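PDB 3C8G: fumarase E from Shigella flexneri 2a str. 2457T, which probably catalyses, as a homodimer of the MtlR/FumE family, the addition of water to fumarate to give malate. Local coordinates for residues S120-I125 / T160-T165. Numbering follows the deposited sequence.
Sequences SNVNSI and TLAVTT
Three side chains of 120-125 converge on the methyl of A162, those of V122 and S124 brought there by their first torsions. V122 holds CG1 anti to its backbone N (chi1 177°), which carries this methyl to 3.9 Å from A162 CB. I125 CG1 approaches A162 CB to 3.9 Å as well, although the CB of the isoleucine does not aim directly at helix 148-169. S124 places OG between its own N and carbonyl carbon (chi1 74°), pressing the hydroxyl against the helix backbone: OG lies 3.2 Å from A162 CA and equally near A162 CB, a close meeting of a polar oxygen with carbon. The small alanine lets the two backbones come together, with S124 CA and A162 CA 5.5 Å apart. Around this centre the contact thins out, L161 extending CD1 to 4.0 Å from S124 O. The contact is small and held by van der Waals packing, one helix against another in an all-helical chain of the mannitol repressor family. V122 is the N-cap residue of the short helix 123-126, and its carbonyl accepts a backbone bond from I125 N. Both carboxylate oxygens of D90, on helix 87-104, cap the first amides of helix 123-126, OD1 taking N123 N and OD2 taking S124 N. W86, just before helix 87-104, touches S124. Helix 123-126 thus contacts both long helices, 87-104 and the C-terminal 148-169, which also meet each other where F94 packs on A162 and V163; V163, its CB pointing away from 120-125, packs on L16 of helix 9-18 and on A29 and L33 of helix 29-40.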
ATOM      1  N   SER A 120       5.563  23.851  18.763  1.00 62.78           N
ATOM      2  CA  SER A 120       5.178  25.043  18.017  1.00 63.83           C
ATOM      3  C   SER A 120       4.679  24.717  16.617  1.00 64.31           C
ATOM      4  O   SER A 120       4.074  25.558  15.978  1.00 64.39           O
ATOM      5  CB  SER A 120       6.328  26.036  17.954  1.00 63.61           C
ATOM      6  OG  SER A 120       6.464  26.641  19.246  1.00 67.05           O
ATOM      7  N   ASN A 121       4.927  23.496  16.137  1.00 64.67           N
ATOM      8  CA  ASN A 121       4.483  23.135  14.808  1.00 64.71           C
ATOM      9  C   ASN A 121       3.455  22.016  14.790  1.00 64.23           C
ATOM     10  O   ASN A 121       3.132  21.506  13.725  1.00 64.49           O
ATOM     11  CB  ASN A 121       5.672  22.771  13.921  1.00 65.65           C
ATOM     12  CG  ASN A 121       6.524  23.965  13.565  1.00 67.52           C
ATOM     13  OD1 ASN A 121       6.038  25.092  13.435  1.00 68.77           O
ATOM     14  ND2 ASN A 121       7.808  23.716  13.360  1.00 71.00           N
ATOM     15  N   VAL A 122       2.960  21.626  15.961  1.00 63.40           N
ATOM     16  CA  VAL A 122       1.883  20.650  16.034  1.00 63.05           C
ATOM     17  C   VAL A 122       0.576  21.397  15.994  1.00 62.50           C
ATOM     18  O   VAL A 122       0.240  22.108  16.946  1.00 63.29           O
ATOM     19  CB  VAL A 122       1.957  19.826  17.323  1.00 63.27           C
ATOM     20  CG1 VAL A 122       0.791  18.878  17.411  1.00 63.59           C
ATOM     21  CG2 VAL A 122       3.263  19.050  17.381  1.00 62.84           C
ATOM     22  N   ASN A 123      -0.163  21.253  14.902  1.00 61.99           N
ATOM     23  CA  ASN A 123      -1.408  22.023  14.712  1.00 61.71           C
ATOM     24  C   ASN A 123      -2.464  21.823  15.775  1.00 61.49           C
ATOM     25  O   ASN A 123      -3.262  22.739  16.051  1.00 62.18           O
ATOM     26  CB  ASN A 123      -2.050  21.709  13.375  1.00 61.74           C
ATOM     27  CG  ASN A 123      -1.293  22.286  12.226  1.00 62.02           C
ATOM     28  OD1 ASN A 123      -0.746  21.548  11.417  1.00 60.06           O
ATOM     29  ND2 ASN A 123      -1.268  23.615  12.127  1.00 60.91           N
ATOM     30  N   SER A 124      -2.511  20.642  16.366  1.00 60.73           N
ATOM     31  CA  SER A 124      -3.557  20.411  17.333  1.00 61.44           C
ATOM     32  C   SER A 124      -3.213  21.081  18.674  1.00 61.12           C
ATOM     33  O   SER A 124      -4.093  21.303  19.521  1.00 61.54           O
ATOM     34  CB  SER A 124      -3.792  18.939  17.525  1.00 60.95           C
ATOM     35  OG  SER A 124      -2.716  18.450  18.276  1.00 64.92           O
ATOM     36  N   ILE A 125      -1.937  21.400  18.868  1.00 60.26           N
ATOM     37  CA  ILE A 125      -1.556  22.116  20.045  1.00 59.54           C
ATOM     38  C   ILE A 125      -1.748  23.594  19.739  1.00 59.71           C
ATOM     39  O   ILE A 125      -2.510  24.278  20.415  1.00 59.17           O
ATOM     40  CB  ILE A 125      -0.135  21.791  20.523  1.00 59.26           C
ATOM     41  CG1 ILE A 125      -0.080  20.342  21.010  1.00 59.13           C
ATOM     42  CG2 ILE A 125       0.270  22.756  21.617  1.00 57.88           C
ATOM     43  CD1 ILE A 125       1.338  19.811  21.279  1.00 59.49           C
ATOM     44  N   THR A 160      -0.005  15.070  25.106  1.00 55.51           N
ATOM     45  CA  THR A 160      -0.976  14.009  25.312  1.00 55.78           C
ATOM     46  C   THR A 160      -2.240  14.469  24.631  1.00 56.50           C
ATOM     47  O   THR A 160      -2.959  13.675  24.010  1.00 57.04           O
ATOM     48  CB  THR A 160      -1.180  13.730  26.815  1.00 55.57           C
ATOM     49  OG1 THR A 160       0.087  13.399  27.372  1.00 54.49           O
ATOM     50  CG2 THR A 160      -2.108  12.575  27.061  1.00 53.74           C
ATOM     51  N   LEU A 161      -2.484  15.766  24.671  1.00 57.01           N
ATOM     52  CA  LEU A 161      -3.678  16.248  24.053  1.00 58.08           C
ATOM     53  C   LEU A 161      -3.551  16.070  22.529  1.00 58.99           C
ATOM     54  O   LEU A 161      -4.485  15.586  21.899  1.00 60.52           O
ATOM     55  CB  LEU A 161      -3.977  17.668  24.494  1.00 57.79           C
ATOM     56  CG  LEU A 161      -5.269  18.423  24.063  1.00 59.68           C
ATOM     57  CD1 LEU A 161      -5.102  18.910  22.594  1.00 60.47           C
ATOM     58  CD2 LEU A 161      -6.656  17.704  24.340  1.00 54.00           C
ATOM     59  N   ALA A 162      -2.402  16.391  21.946  1.00 58.86           N
ATOM     60  CA  ALA A 162      -2.213  16.194  20.526  1.00 59.50           C
ATOM     61  C   ALA A 162      -2.475  14.755  20.092  1.00 59.84           C
ATOM     62  O   ALA A 162      -3.038  14.543  19.024  1.00 59.23           O
ATOM     63  CB  ALA A 162      -0.816  16.586  20.110  1.00 60.23           C
ATOM     64  N   VAL A 163      -2.063  13.762  20.885  1.00 60.25           N
ATOM     65  CA  VAL A 163      -2.232  12.379  20.402  1.00 60.54           C
ATOM     66  C   VAL A 163      -3.670  11.954  20.601  1.00 60.48           C
ATOM     67  O   VAL A 163      -4.290  11.368  19.725  1.00 61.48           O
ATOM     68  CB  VAL A 163      -1.138  11.301  20.884  1.00 60.32           C
ATOM     69  CG1 VAL A 163       0.180  11.926  21.273  1.00 58.11           C
ATOM     70  CG2 VAL A 163      -1.624  10.432  21.954  1.00 60.06           C
ATOM     71  N   THR A 164      -4.216  12.312  21.741  1.00 60.46           N
ATOM     72  CA  THR A 164      -5.637  12.139  21.985  1.00 60.20           C
ATOM     73  C   THR A 164      -6.507  12.736  20.880  1.00 60.27           C
ATOM     74  O   THR A 164      -7.354  12.018  20.323  1.00 59.69           O
ATOM     75  CB  THR A 164      -5.974  12.648  23.366  1.00 60.07           C
ATOM     76  OG1 THR A 164      -5.880  11.529  24.254  1.00 61.46           O
ATOM     77  CG2 THR A 164      -7.347  13.281  23.470  1.00 59.98           C
ATOM     78  N   THR A 165      -6.288  14.006  20.528  1.00 60.34           N
ATOM     79  CA  THR A 165      -7.137  14.601  19.515  1.00 61.55           C
ATOM     80  C   THR A 165      -6.851  14.005  18.142  1.00 62.37           C
ATOM     81  O   THR A 165      -7.768  13.808  17.345  1.00 62.40           O
ATOM     82  CB  THR A 165      -7.270  16.187  19.549  1.00 62.03           C
ATOM     83  OG1 THR A 165      -7.120  16.742  18.230  1.00 63.61           O
ATOM     84  CG2 THR A 165      -6.298  16.831  20.453  1.00 61.32           C
TER